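Local coordinates for tRNA endonuclease VMS1 (Saccharomyces cerevisiae, PDB 5WHG), which cleaves polypeptidyl-tRNAs downstream of the ribosome-associated quality control pathway, releasing incompletely made polypeptides for degradation, at residues L22-L27 with T196-Q201; C46-M51 with M70-N75; A206-F211 with C310-I315; I222-R227 with A245-E250. All blocks are in the same frame, centred on the assembly; numbering follows the deposited sequence.

From the N terminus, interaction 1 joins 22-27, in the loop before helix 29-34, to the end of helix 191-198, closing a long loop. Nested inside that loop is interaction 2, which fits the zinc knuckle 46-51 against helix 66-76. Interaction 3 follows in series: it sets strand 207-214 beside strand 313-316 in the mixed sheet of the VLRF1 domain. Within its loop, interaction 4 pairs strand 217-224 with 247-255, where 247-255 forms one edge of the same sheet. Interactions 1 and 4 meet through Y23, F25, D26, H225 and R227, while S208 and H225 connect 3 to 4. K73 packs interaction 2 against L249 and E250.

Interaction 1 (L22-L27 with T196-Q201); sequences LYIFDL and TFWNSQ
F25 and W198 supply the aromatic part of this contact. The edge of the F25 ring is directed at the face of the indole in a T-shaped (edge-to-face) pair, with the planes at 65° and the F25 centroid 5.2 Å from that of the W198 five-membered ring. CE1 does the touching, 3.7 Å from W198 CD2, above the indole face and nearer its border than its middle. Although the F25 CB bond leads away from W198, CG stands beside the backbone N (chi1 -58°), which brings the ring back. The F25 ring also stacks with H225, and W358 touches it.

Aliphatic packing adds I24, whose side chain runs alongside the indole in the same direction; CG2 lies 3.4 Å from W198 CE3, and I178 of strand 176-179 touches both residues.

Polar contacts gather on the N199 amide, just past the end of the helix. Its OD1 accepts from L27 N, modelled at 2.5 Å, a length not to be taken literally at this resolution, and L27 CB lies 3.6 Å from the same OD1. ND2 is hydrogen-bonded to L195 O and gives a weak, bent bond to I24 O, 3.1 Å away. One amide thus uses its carbonyl and its NH2 together on backbone atoms around the type I turn Y23-D26, which would restrict the amide's rotation and tie the N-terminal loop to the end of helix 191-198 by both polar and aromatic contacts.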
loop_
_atom_site.group_PDB
_atom_site.type_symbol
_atom_site.label_atom_id
_atom_site.label_comp_id
_atom_site.label_asym_id
_atom_site.label_seq_id
_atom_site.Cartn_x
_atom_site.Cartn_y
_atom_site.Cartn_z
ATOM N N LEU A 22 -8.114 -11.225 -8.461
ATOM C CA LEU A 22 -8.656 -10.633 -7.250
ATOM C C LEU A 22 -7.829 -9.452 -6.762
ATOM O O LEU A 22 -8.105 -8.925 -5.675
ATOM C CB LEU A 22 -8.759 -11.690 -6.143
ATOM C CG LEU A 22 -9.794 -12.787 -6.407
ATOM C CD1 LEU A 22 -9.743 -13.873 -5.341
ATOM C CD2 LEU A 22 -11.204 -12.201 -6.514
ATOM N N TYR A 23 -6.819 -9.035 -7.522
ATOM C CA TYR A 23 -6.018 -7.883 -7.128
ATOM C C TYR A 23 -6.859 -6.614 -7.217
ATOM O O TYR A 23 -7.345 -6.252 -8.295
ATOM C CB TYR A 23 -4.777 -7.764 -8.005
ATOM C CG TYR A 23 -3.789 -6.726 -7.517
ATOM C CD1 TYR A 23 -3.141 -6.873 -6.299
ATOM C CD2 TYR A 23 -3.498 -5.606 -8.276
ATOM C CE1 TYR A 23 -2.238 -5.934 -5.858
ATOM C CE2 TYR A 23 -2.590 -4.660 -7.834
ATOM C CZ TYR A 23 -1.968 -4.831 -6.631
ATOM O OH TYR A 23 -1.070 -3.894 -6.197
ATOM N N ILE A 24 -6.998 -5.923 -6.085
ATOM C CA ILE A 24 -7.902 -4.790 -5.979
ATOM C C ILE A 24 -7.592 -3.671 -6.975
ATOM O O ILE A 24 -8.498 -2.924 -7.358
ATOM C CB ILE A 24 -7.875 -4.300 -4.519
ATOM C CG1 ILE A 24 -8.574 -5.334 -3.631
ATOM C CG2 ILE A 24 -8.543 -2.947 -4.380
ATOM C CD1 ILE A 24 -8.185 -5.235 -2.178
ATOM N N PHE A 25 -6.351 -3.561 -7.456
ATOM C CA PHE A 25 -5.983 -2.490 -8.376
ATOM C C PHE A 25 -5.902 -2.943 -9.833
ATOM O O PHE A 25 -5.352 -2.218 -10.671
ATOM C CB PHE A 25 -4.662 -1.862 -7.937
ATOM C CG PHE A 25 -4.700 -1.308 -6.541
ATOM C CD1 PHE A 25 -5.571 -0.270 -6.221
ATOM C CD2 PHE A 25 -3.888 -1.829 -5.548
ATOM C CE1 PHE A 25 -5.622 0.248 -4.942
ATOM C CE2 PHE A 25 -3.932 -1.315 -4.263
ATOM C CZ PHE A 25 -4.796 -0.270 -3.962
ATOM N N ASP A 26 -6.457 -4.112 -10.151
ATOM C CA ASP A 26 -6.348 -4.689 -11.483
ATOM C C ASP A 26 -7.481 -5.687 -11.720
ATOM O O ASP A 26 -7.271 -6.748 -12.311
ATOM C CB ASP A 26 -4.979 -5.353 -11.644
ATOM C CG ASP A 26 -4.641 -5.685 -13.090
ATOM O OD1 ASP A 26 -5.438 -5.336 -13.993
ATOM O OD2 ASP A 26 -3.568 -6.300 -13.310
ATOM N N LEU A 27 -8.685 -5.356 -11.255
ATOM C CA LEU A 27 -9.838 -6.222 -11.448
ATOM C C LEU A 27 -10.447 -6.026 -12.834
ATOM O O LEU A 27 -10.609 -4.895 -13.308
ATOM C CB LEU A 27 -10.898 -5.937 -10.386
ATOM C CG LEU A 27 -10.538 -5.982 -8.908
ATOM C CD1 LEU A 27 -11.625 -5.256 -8.122
ATOM C CD2 LEU A 27 -10.396 -7.421 -8.426
ATOM N N THR A 196 -13.812 1.315 -8.794
ATOM C CA THR A 196 -13.726 1.575 -10.227
ATOM C C THR A 196 -12.639 2.596 -10.534
ATOM O O THR A 196 -11.942 2.469 -11.548
ATOM C CB THR A 196 -15.088 2.006 -10.786
ATOM O OG1 THR A 196 -14.955 2.352 -12.170
ATOM C CG2 THR A 196 -15.641 3.183 -10.031
ATOM N N PHE A 197 -12.439 3.577 -9.654
ATOM C CA PHE A 197 -11.364 4.546 -9.857
ATOM C C PHE A 197 -9.987 3.898 -9.718
ATOM O O PHE A 197 -9.043 4.273 -10.424
ATOM C CB PHE A 197 -11.510 5.700 -8.868
ATOM C CG PHE A 197 -10.332 6.634 -8.856
ATOM C CD1 PHE A 197 -10.198 7.615 -9.832
ATOM C CD2 PHE A 197 -9.347 6.517 -7.884
ATOM C CE1 PHE A 197 -9.110 8.461 -9.831
ATOM C CE2 PHE A 197 -8.259 7.362 -7.871
ATOM C CZ PHE A 197 -8.134 8.330 -8.847
ATOM N N TRP A 198 -9.848 2.951 -8.785
ATOM C CA TRP A 198 -8.611 2.187 -8.662
ATOM C C TRP A 198 -8.309 1.405 -9.933
ATOM O O TRP A 198 -7.144 1.280 -10.333
ATOM C CB TRP A 198 -8.704 1.243 -7.461
ATOM C CG TRP A 198 -8.680 2.002 -6.204
ATOM C CD1 TRP A 198 -8.291 3.297 -6.061
ATOM C CD2 TRP A 198 -9.060 1.548 -4.900
ATOM N NE1 TRP A 198 -8.399 3.681 -4.749
ATOM C CE2 TRP A 198 -8.872 2.630 -4.012
ATOM C CE3 TRP A 198 -9.543 0.343 -4.393
ATOM C CZ2 TRP A 198 -9.154 2.543 -2.650
ATOM C CZ3 TRP A 198 -9.817 0.253 -3.035
ATOM C CH2 TRP A 198 -9.628 1.348 -2.182
ATOM N N ASN A 199 -9.341 0.861 -10.574
ATOM C CA ASN A 199 -9.157 0.046 -11.771
ATOM C C ASN A 199 -9.405 0.893 -13.018
ATOM O O ASN A 199 -10.398 0.745 -13.733
ATOM C CB ASN A 199 -10.073 -1.170 -11.731
ATOM C CG ASN A 199 -9.791 -2.078 -10.560
ATOM O OD1 ASN A 199 -8.938 -2.957 -10.638
ATOM N ND2 ASN A 199 -10.520 -1.883 -9.471
ATOM N N SER A 200 -8.466 1.800 -13.265
ATOM C CA SER A 200 -8.490 2.622 -14.466
ATOM C C SER A 200 -7.081 3.128 -14.711
ATOM O O SER A 200 -6.406 3.568 -13.778
ATOM C CB SER A 200 -9.465 3.794 -14.331
ATOM O OG SER A 200 -9.150 4.561 -13.186
ATOM N N GLN A 201 -6.644 3.068 -15.969
ATOM C CA GLN A 201 -5.280 3.463 -16.300
ATOM C C GLN A 201 -4.963 4.890 -15.878
ATOM O O GLN A 201 -3.784 5.257 -15.845
ATOM C CB GLN A 201 -5.038 3.301 -17.805
ATOM C CG GLN A 201 -5.308 1.899 -18.341
ATOM C CD GLN A 201 -5.111 1.806 -19.843
ATOM O OE1 GLN A 201 -4.101 2.268 -20.377
ATOM N NE2 GLN A 201 -6.083 1.217 -20.534
#

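Interaction 2 (C46-M51 with M70-N75); sequences CSVCQM and MNVKRN. With ZN (zinc ion), chain B.
V48 faces the helix and carries most of the contact, with its two methyl groups reaching different partners. CG1 meets V72 CG2 at 4.1 Å, the two valine side chains crossing at about a right angle. With CG1 of V48 at chi1 75°, CG2 falls anti to the backbone N and is thereby carried to the helix backbone, 3.4 Å from N71 O, and to N75, whose CB is 3.6 Å from it. V48 and N75 pass with their side chains running opposite ways, the methyl lying alongside the first carbon of the asparagine.

C49 approaches from the metal side. Its SG, a zinc ligand at 2.3 Å, has N71 ND2 3.7 Å away, so that the amide of N71 lies beside the sulfur. C46 SG binds the same zinc at 2.4 Å, and H62 and H68 complete the Cys2His2 site. V48 thus sits inside the CxxC knuckle of a C2H2-type zinc finger and points at the helix.

Helix 66-76 packs on the knuckle on one side and, through K73, which points away from the knuckle, on L249 and E250 of strand 247-255 on the other; M205, in the loop before strand 207-214, touches V48 and N75.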
loop_
_atom_site.group_PDB
_atom_site.type_symbol
_atom_site.label_atom_id
_atom_site.label_comp_id
_atom_site.label_asym_id
_atom_site.label_seq_id
_atom_site.Cartn_x
_atom_site.Cartn_y
_atom_site.Cartn_z
ATOM N N CYS A 46 -0.273 6.741 -22.135
ATOM C CA CYS A 46 0.546 6.977 -20.951
ATOM C C CYS A 46 0.836 8.454 -20.717
ATOM O O CYS A 46 1.448 9.125 -21.548
ATOM C CB CYS A 46 1.870 6.241 -21.034
ATOM S SG CYS A 46 2.895 6.682 -19.624
ATOM N N SER A 47 0.413 8.947 -19.556
ATOM C CA SER A 47 0.494 10.375 -19.279
ATOM C C SER A 47 1.869 10.778 -18.767
ATOM O O SER A 47 2.309 11.909 -19.010
ATOM C CB SER A 47 -0.587 10.756 -18.269
ATOM O OG SER A 47 -0.779 9.696 -17.336
ATOM N N VAL A 48 2.560 9.871 -18.073
ATOM C CA VAL A 48 3.855 10.207 -17.492
ATOM C C VAL A 48 4.988 10.085 -18.505
ATOM O O VAL A 48 6.076 10.622 -18.272
ATOM C CB VAL A 48 4.121 9.327 -16.258
ATOM C CG1 VAL A 48 4.497 7.927 -16.670
ATOM C CG2 VAL A 48 5.199 9.938 -15.403
ATOM N N CYS A 49 4.757 9.412 -19.632
ATOM C CA CYS A 49 5.738 9.306 -20.703
ATOM C C CYS A 49 5.422 10.193 -21.894
ATOM O O CYS A 49 6.282 10.341 -22.766
ATOM C CB CYS A 49 5.847 7.855 -21.189
ATOM S SG CYS A 49 6.183 6.639 -19.891
ATOM N N GLN A 50 4.220 10.774 -21.954
ATOM C CA GLN A 50 3.747 11.523 -23.123
ATOM C C GLN A 50 3.796 10.654 -24.382
ATOM O O GLN A 50 4.170 11.111 -25.468
ATOM C CB GLN A 50 4.537 12.823 -23.309
ATOM C CG GLN A 50 4.625 13.692 -22.047
ATOM C CD GLN A 50 5.413 14.988 -22.257
ATOM O OE1 GLN A 50 5.376 15.593 -23.334
ATOM N NE2 GLN A 50 6.127 15.416 -21.221
HETATM N N MSE A 51 3.389 9.392 -24.232
HETATM C CA MSE A 51 3.563 8.379 -25.272
HETATM C C MSE A 51 2.335 7.466 -25.455
HETATM O O MSE A 51 1.986 6.679 -24.573
HETATM C CB MSE A 51 4.811 7.552 -24.944
HETATM C CG MSE A 51 5.028 6.284 -25.749
HETATM SE SE MSE A 51 6.486 5.289 -24.907
HETATM C CE MSE A 51 6.058 3.474 -25.492
HETATM N N MSE A 70 10.740 3.863 -14.706
HETATM C CA MSE A 70 11.659 4.930 -14.333
HETATM C C MSE A 70 10.985 6.296 -14.464
HETATM O O MSE A 70 11.227 7.193 -13.661
HETATM C CB MSE A 70 12.926 4.869 -15.182
HETATM C CG MSE A 70 13.601 3.509 -15.161
HETATM SE SE MSE A 70 15.098 3.363 -16.412
HETATM C CE MSE A 70 16.441 4.313 -15.353
ATOM N N ASN A 71 10.129 6.443 -15.477
ATOM C CA ASN A 71 9.399 7.694 -15.643
ATOM C C ASN A 71 8.388 7.907 -14.522
ATOM O O ASN A 71 8.203 9.037 -14.056
ATOM C CB ASN A 71 8.714 7.715 -16.998
ATOM C CG ASN A 71 9.601 8.258 -18.060
ATOM O OD1 ASN A 71 10.246 9.281 -17.866
ATOM N ND2 ASN A 71 9.665 7.574 -19.189
ATOM N N VAL A 72 7.709 6.839 -14.093
ATOM C CA VAL A 72 6.901 6.915 -12.878
ATOM C C VAL A 72 7.773 7.350 -11.712
ATOM O O VAL A 72 7.445 8.292 -10.978
ATOM C CB VAL A 72 6.224 5.562 -12.587
ATOM C CG1 VAL A 72 5.775 5.514 -11.144
ATOM C CG2 VAL A 72 5.035 5.329 -13.494
ATOM N N LYS A 73 8.899 6.659 -11.530
ATOM C CA LYS A 73 9.839 7.000 -10.470
ATOM C C LYS A 73 10.305 8.449 -10.599
ATOM O O LYS A 73 10.237 9.223 -9.640
ATOM C CB LYS A 73 11.021 6.033 -10.525
ATOM C CG LYS A 73 11.546 5.547 -9.202
ATOM C CD LYS A 73 12.266 4.234 -9.421
ATOM C CE LYS A 73 12.898 3.721 -8.150
ATOM N NZ LYS A 73 13.954 2.700 -8.454
ATOM N N ARG A 74 10.752 8.843 -11.797
ATOM C CA ARG A 74 11.229 10.210 -11.988
ATOM C C ARG A 74 10.166 11.231 -11.600
ATOM O O ARG A 74 10.477 12.251 -10.979
ATOM C CB ARG A 74 11.669 10.434 -13.436
ATOM C CG ARG A 74 11.186 11.764 -13.983
ATOM C CD ARG A 74 12.041 12.336 -15.074
ATOM N NE ARG A 74 11.422 13.565 -15.558
ATOM C CZ ARG A 74 11.942 14.327 -16.507
ATOM N NH1 ARG A 74 13.093 13.981 -17.060
ATOM N NH2 ARG A 74 11.315 15.429 -16.899
ATOM N N ASN A 75 8.907 10.976 -11.948
ATOM C CA ASN A 75 7.893 12.003 -11.746
ATOM C C ASN A 75 7.383 12.010 -10.311
ATOM O O ASN A 75 7.140 13.082 -9.748
ATOM C CB ASN A 75 6.742 11.818 -12.735
ATOM C CG ASN A 75 5.791 13.000 -12.739
ATOM O OD1 ASN A 75 6.178 14.132 -12.426
ATOM N ND2 ASN A 75 4.540 12.746 -13.085
HETATM ZN ZN ZN B . 4.617 5.044 -19.233
#

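Interaction 3 (A206-F211 with C310-I315); sequences AISALF and CDNIFI
A209, L210 and F211 pair in parallel with I313, F314 and I315, the axes of the short strands 4.8 Å apart and inclined by 13°. Bonds alternate along the seam: D311 N to I207 O, A209 N to N312 O at 2.9 Å, F314 N to A209 O at 3.1 Å, and F211 N to F314 O.

A209, F211, I313 and I315 share one face. A209 CB meets I313 CG1 at 4.0 Å and C310 SG at 3.9 Å, the sulfur coming in from before the strand. F211 and I313 run alongside each other in the same direction, and I313 CG2 sits at the ring edge, 4.0 Å from F211 CD2. L307 of helix 304-308 packs over A209 and F211.

Strand 207-214 is the middle strand of the mixed sheet of the VLRF1 domain, the part that binds the 60S subunit, and 313-316 lies beside it; here the antiparallel half of the sheet meets its parallel half.

On the reverse face L210 and F314 run side by side. L210 has CG beside its backbone N (chi1 -47°), and its CD2 leans to F314 CD2, 4.0 Å away; helix 351-362 covers this pair through L354, W358 and L361. S208 OG is hydrogen-bonded to H225 NE2. At the start of the seam a water accepts from I207 N and lies 2.8 Å from D311 OD1, to which it probably donates.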
loop_
_atom_site.group_PDB
_atom_site.type_symbol
_atom_site.label_atom_id
_atom_site.label_comp_id
_atom_site.label_asym_id
_atom_site.label_seq_id
_atom_site.Cartn_x
_atom_site.Cartn_y
_atom_site.Cartn_z
ATOM N N ALA A 206 -0.270 5.695 -8.672
ATOM C CA ALA A 206 -0.780 5.267 -7.381
ATOM C C ALA A 206 0.329 4.575 -6.607
ATOM O O ALA A 206 0.925 3.608 -7.098
ATOM C CB ALA A 206 -1.969 4.325 -7.578
ATOM N N ILE A 207 0.637 5.096 -5.412
ATOM C CA ILE A 207 1.580 4.454 -4.502
ATOM C C ILE A 207 1.039 4.520 -3.081
ATOM O O ILE A 207 0.238 5.394 -2.733
ATOM C CB ILE A 207 2.992 5.091 -4.530
ATOM C CG1 ILE A 207 2.906 6.577 -4.144
ATOM C CG2 ILE A 207 3.694 4.813 -5.868
ATOM C CD1 ILE A 207 4.235 7.295 -4.159
ATOM N N SER A 208 1.512 3.583 -2.252
ATOM C CA SER A 208 1.300 3.596 -0.810
ATOM C C SER A 208 2.637 3.357 -0.128
ATOM O O SER A 208 3.577 2.827 -0.739
ATOM C CB SER A 208 0.278 2.532 -0.372
ATOM O OG SER A 208 -1.008 2.795 -0.912
ATOM N N ALA A 209 2.731 3.743 1.144
ATOM C CA ALA A 209 3.945 3.489 1.916
ATOM C C ALA A 209 3.715 2.387 2.957
ATOM O O ALA A 209 2.594 2.173 3.415
ATOM C CB ALA A 209 4.442 4.784 2.583
ATOM N N LEU A 210 4.783 1.667 3.312
ATOM C CA LEU A 210 4.710 0.599 4.310
ATOM C C LEU A 210 5.911 0.680 5.248
ATOM O O LEU A 210 7.060 0.708 4.796
ATOM C CB LEU A 210 4.661 -0.784 3.650
ATOM C CG LEU A 210 3.697 -1.038 2.478
ATOM C CD1 LEU A 210 4.013 -2.378 1.793
ATOM C CD2 LEU A 210 2.289 -1.072 2.946
ATOM N N PHE A 211 5.637 0.704 6.552
ATOM C CA PHE A 211 6.640 0.867 7.597
ATOM C C PHE A 211 6.332 -0.074 8.756
ATOM O O PHE A 211 5.202 -0.099 9.255
ATOM C CB PHE A 211 6.675 2.324 8.083
ATOM C CG PHE A 211 7.186 3.297 7.042
ATOM C CD1 PHE A 211 8.535 3.291 6.670
ATOM C CD2 PHE A 211 6.331 4.205 6.428
ATOM C CE1 PHE A 211 9.022 4.171 5.711
ATOM C CE2 PHE A 211 6.809 5.104 5.467
ATOM C CZ PHE A 211 8.156 5.087 5.102
ATOM N N CYS A 310 1.422 9.639 -1.402
ATOM C CA CYS A 310 0.896 8.303 -1.098
ATOM C C CYS A 310 -0.589 8.348 -0.780
ATOM O O CYS A 310 -1.058 9.250 -0.084
ATOM C CB CYS A 310 1.620 7.660 0.081
ATOM S SG CYS A 310 3.170 6.962 -0.348
ATOM N N ASP A 311 -1.319 7.349 -1.287
ATOM C CA ASP A 311 -2.696 7.114 -0.858
ATOM C C ASP A 311 -2.753 6.868 0.646
ATOM O O ASP A 311 -3.398 7.609 1.391
ATOM C CB ASP A 311 -3.282 5.903 -1.601
ATOM C CG ASP A 311 -3.845 6.251 -2.980
ATOM O OD1 ASP A 311 -3.241 7.086 -3.700
ATOM O OD2 ASP A 311 -4.888 5.649 -3.351
ATOM N N ASN A 312 -2.086 5.808 1.098
ATOM C CA ASN A 312 -2.043 5.420 2.495
ATOM C C ASN A 312 -0.601 5.261 2.943
ATOM O O ASN A 312 0.284 4.917 2.150
ATOM C CB ASN A 312 -2.798 4.108 2.737
ATOM C CG ASN A 312 -4.271 4.210 2.376
ATOM O OD1 ASN A 312 -5.038 4.953 2.994
ATOM N ND2 ASN A 312 -4.674 3.448 1.386
ATOM N N ILE A 313 -0.382 5.509 4.229
ATOM C CA ILE A 313 0.888 5.235 4.884
ATOM C C ILE A 313 0.606 4.278 6.051
ATOM O O ILE A 313 0.136 4.702 7.115
ATOM C CB ILE A 313 1.576 6.527 5.341
ATOM C CG1 ILE A 313 1.846 7.416 4.117
ATOM C CG2 ILE A 313 2.862 6.206 6.060
ATOM C CD1 ILE A 313 2.058 8.920 4.418
ATOM N N PHE A 314 0.886 2.982 5.854
ATOM C CA PHE A 314 0.667 1.942 6.868
ATOM C C PHE A 314 1.900 1.786 7.755
ATOM O O PHE A 314 2.999 1.529 7.255
ATOM C CB PHE A 314 0.329 0.600 6.213
ATOM C CG PHE A 314 -1.039 0.562 5.586
ATOM C CD1 PHE A 314 -2.185 0.574 6.380
ATOM C CD2 PHE A 314 -1.186 0.534 4.202
ATOM C CE1 PHE A 314 -3.450 0.564 5.799
ATOM C CE2 PHE A 314 -2.450 0.517 3.619
ATOM C CZ PHE A 314 -3.580 0.539 4.415
ATOM N N ILE A 315 1.713 1.917 9.067
ATOM C CA ILE A 315 2.804 1.875 10.038
ATOM C C ILE A 315 2.452 0.891 11.142
ATOM O O ILE A 315 1.367 0.976 11.727
ATOM C CB ILE A 315 3.074 3.257 10.662
ATOM C CG1 ILE A 315 3.201 4.318 9.588
ATOM C CG2 ILE A 315 4.367 3.237 11.484
ATOM C CD1 ILE A 315 3.781 5.624 10.130
HETATM O O HOH W 1 -0.795 7.751 -4.930
#

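Interaction 4 (I222-R227 with A245-E250); sequences IVSHQR and AVNFLE
I222 and E250 start the pairing with a bond from I222 N to E250 O, 3.0 Å long. I222 O takes a weak, bent bond from L249 N and also has the F248 CA-H close by. S224 N is satisfied by N247 O at 2.8 Å.

L249 and E250 both face I222, which makes a classic beta bulge in the antiparallel pairing of strands 217-224 and 247-255, the latter an outermost strand of the VLRF1 sheet. Beyond the bulge V223 and F248 form a non-hydrogen-bonded pair. In V223 CG1 stands at chi1 58°, and CG2 therefore falls anti to the backbone N, which carries this methyl into the plane of the F248 ring at its edge, 3.7 Å from CE1. V223 CG2 also meets V246 CG1 at 3.9 Å, and W358 of helix 351-362 packs on both valines.

Where the strands part, a water takes over: it donates to S224 O and to Q226 O, and accepts from N247 N. The chain bends here in an ST turn, with Q226 N donating to S224 OG over 2.8 Å.

Other polar atoms find partners outside the pairing: the backbone O of H225 accepts from Y23 OH, E250 OE2 is hydrogen-bonded to Y306 OH, and R227 NH2 forms a salt bridge with D26 OD2.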
loop_
_atom_site.group_PDB
_atom_site.type_symbol
_atom_site.label_atom_id
_atom_site.label_comp_id
_atom_site.label_asym_id
_atom_site.label_seq_id
_atom_site.Cartn_x
_atom_site.Cartn_y
_atom_site.Cartn_z
ATOM N N ILE A 222 8.207 1.969 -0.372
ATOM C CA ILE A 222 7.209 2.666 -1.185
ATOM C C ILE A 222 6.726 1.661 -2.233
ATOM O O ILE A 222 7.504 1.218 -3.085
ATOM C CB ILE A 222 7.779 3.933 -1.847
ATOM C CG1 ILE A 222 8.313 4.940 -0.810
ATOM C CG2 ILE A 222 6.734 4.593 -2.725
ATOM C CD1 ILE A 222 7.279 5.440 0.216
ATOM N N VAL A 223 5.455 1.262 -2.165
ATOM C CA VAL A 223 4.923 0.209 -3.029
ATOM C C VAL A 223 4.080 0.845 -4.127
ATOM O O VAL A 223 3.249 1.724 -3.861
ATOM C CB VAL A 223 4.097 -0.817 -2.227
ATOM C CG1 VAL A 223 2.934 -0.132 -1.482
ATOM C CG2 VAL A 223 3.567 -1.931 -3.149
ATOM N N SER A 224 4.302 0.416 -5.364
ATOM C CA SER A 224 3.437 0.811 -6.464
ATOM C C SER A 224 2.179 -0.044 -6.485
ATOM O O SER A 224 2.235 -1.258 -6.272
ATOM C CB SER A 224 4.162 0.667 -7.796
ATOM O OG SER A 224 3.248 0.286 -8.810
ATOM N N HIS A 225 1.040 0.584 -6.768
ATOM C CA HIS A 225 -0.188 -0.182 -6.912
ATOM C C HIS A 225 -0.204 -1.032 -8.176
ATOM O O HIS A 225 -1.032 -1.944 -8.279
ATOM C CB HIS A 225 -1.396 0.753 -6.874
ATOM C CG HIS A 225 -1.567 1.464 -5.564
ATOM N ND1 HIS A 225 -2.705 2.172 -5.242
ATOM C CD2 HIS A 225 -0.744 1.569 -4.490
ATOM C CE1 HIS A 225 -2.571 2.699 -4.035
ATOM N NE2 HIS A 225 -1.392 2.345 -3.554
ATOM N N GLN A 226 0.709 -0.796 -9.117
ATOM C CA GLN A 226 0.777 -1.625 -10.311
ATOM C C GLN A 226 1.548 -2.907 -10.026
ATOM O O GLN A 226 2.637 -2.867 -9.448
ATOM C CB GLN A 226 1.447 -0.863 -11.454
ATOM C CG GLN A 226 1.273 -1.521 -12.832
ATOM C CD GLN A 226 -0.053 -1.141 -13.476
ATOM O OE1 GLN A 226 -1.004 -0.749 -12.791
ATOM N NE2 GLN A 226 -0.117 -1.238 -14.800
ATOM N N ARG A 227 1.003 -4.038 -10.471
ATOM C CA ARG A 227 1.641 -5.341 -10.324
ATOM C C ARG A 227 2.647 -5.597 -11.448
ATOM O O ARG A 227 2.900 -4.746 -12.301
ATOM C CB ARG A 227 0.587 -6.437 -10.304
ATOM C CG ARG A 227 0.002 -6.746 -8.950
ATOM C CD ARG A 227 -0.863 -7.995 -9.053
ATOM N NE ARG A 227 -1.682 -7.976 -10.264
ATOM C CZ ARG A 227 -2.447 -8.986 -10.671
ATOM N NH1 ARG A 227 -2.505 -10.112 -9.967
ATOM N NH2 ARG A 227 -3.157 -8.866 -11.785
ATOM N N ALA A 245 5.203 -10.224 -7.710
ATOM C CA ALA A 245 4.619 -9.171 -8.522
ATOM C C ALA A 245 4.502 -7.849 -7.774
ATOM O O ALA A 245 4.093 -6.847 -8.376
ATOM C CB ALA A 245 3.240 -9.608 -9.044
ATOM N N VAL A 246 4.840 -7.824 -6.482
ATOM C CA VAL A 246 4.841 -6.580 -5.719
ATOM C C VAL A 246 5.983 -5.703 -6.210
ATOM O O VAL A 246 7.146 -6.126 -6.229
ATOM C CB VAL A 246 4.975 -6.863 -4.215
ATOM C CG1 VAL A 246 4.957 -5.562 -3.430
ATOM C CG2 VAL A 246 3.878 -7.785 -3.722
ATOM N N ASN A 247 5.669 -4.471 -6.599
ATOM C CA ASN A 247 6.677 -3.549 -7.110
ATOM C C ASN A 247 7.014 -2.510 -6.039
ATOM O O ASN A 247 6.247 -1.568 -5.811
ATOM C CB ASN A 247 6.180 -2.887 -8.383
ATOM C CG ASN A 247 7.216 -2.009 -9.009
ATOM O OD1 ASN A 247 8.381 -2.013 -8.606
ATOM N ND2 ASN A 247 6.807 -1.258 -10.018
ATOM N N PHE A 248 8.172 -2.681 -5.385
ATOM C CA PHE A 248 8.654 -1.727 -4.389
ATOM C C PHE A 248 9.541 -0.716 -5.103
ATOM O O PHE A 248 10.657 -1.040 -5.501
ATOM C CB PHE A 248 9.419 -2.414 -3.255
ATOM C CG PHE A 248 8.543 -3.015 -2.170
ATOM C CD1 PHE A 248 7.175 -2.770 -2.123
ATOM C CD2 PHE A 248 9.103 -3.845 -1.196
ATOM C CE1 PHE A 248 6.373 -3.342 -1.129
ATOM C CE2 PHE A 248 8.319 -4.421 -0.196
ATOM C CZ PHE A 248 6.950 -4.170 -0.161
ATOM N N LEU A 249 9.042 0.511 -5.260
ATOM C CA LEU A 249 9.823 1.553 -5.908
ATOM C C LEU A 249 11.047 1.899 -5.079
ATOM O O LEU A 249 12.127 2.133 -5.630
ATOM C CB LEU A 249 8.949 2.788 -6.151
ATOM C CG LEU A 249 7.690 2.566 -7.006
ATOM C CD1 LEU A 249 7.017 3.865 -7.362
ATOM C CD2 LEU A 249 8.044 1.815 -8.267
ATOM N N GLU A 250 10.899 1.941 -3.757
ATOM C CA GLU A 250 12.032 2.015 -2.845
ATOM C C GLU A 250 11.797 1.044 -1.695
ATOM O O GLU A 250 10.662 0.659 -1.401
ATOM C CB GLU A 250 12.242 3.430 -2.301
ATOM C CG GLU A 250 12.105 4.565 -3.312
ATOM C CD GLU A 250 13.312 4.756 -4.226
ATOM O OE1 GLU A 250 14.294 3.996 -4.102
ATOM O OE2 GLU A 250 13.271 5.677 -5.076
HETATM O O HOH W 2 3.381 -3.479 -6.948
#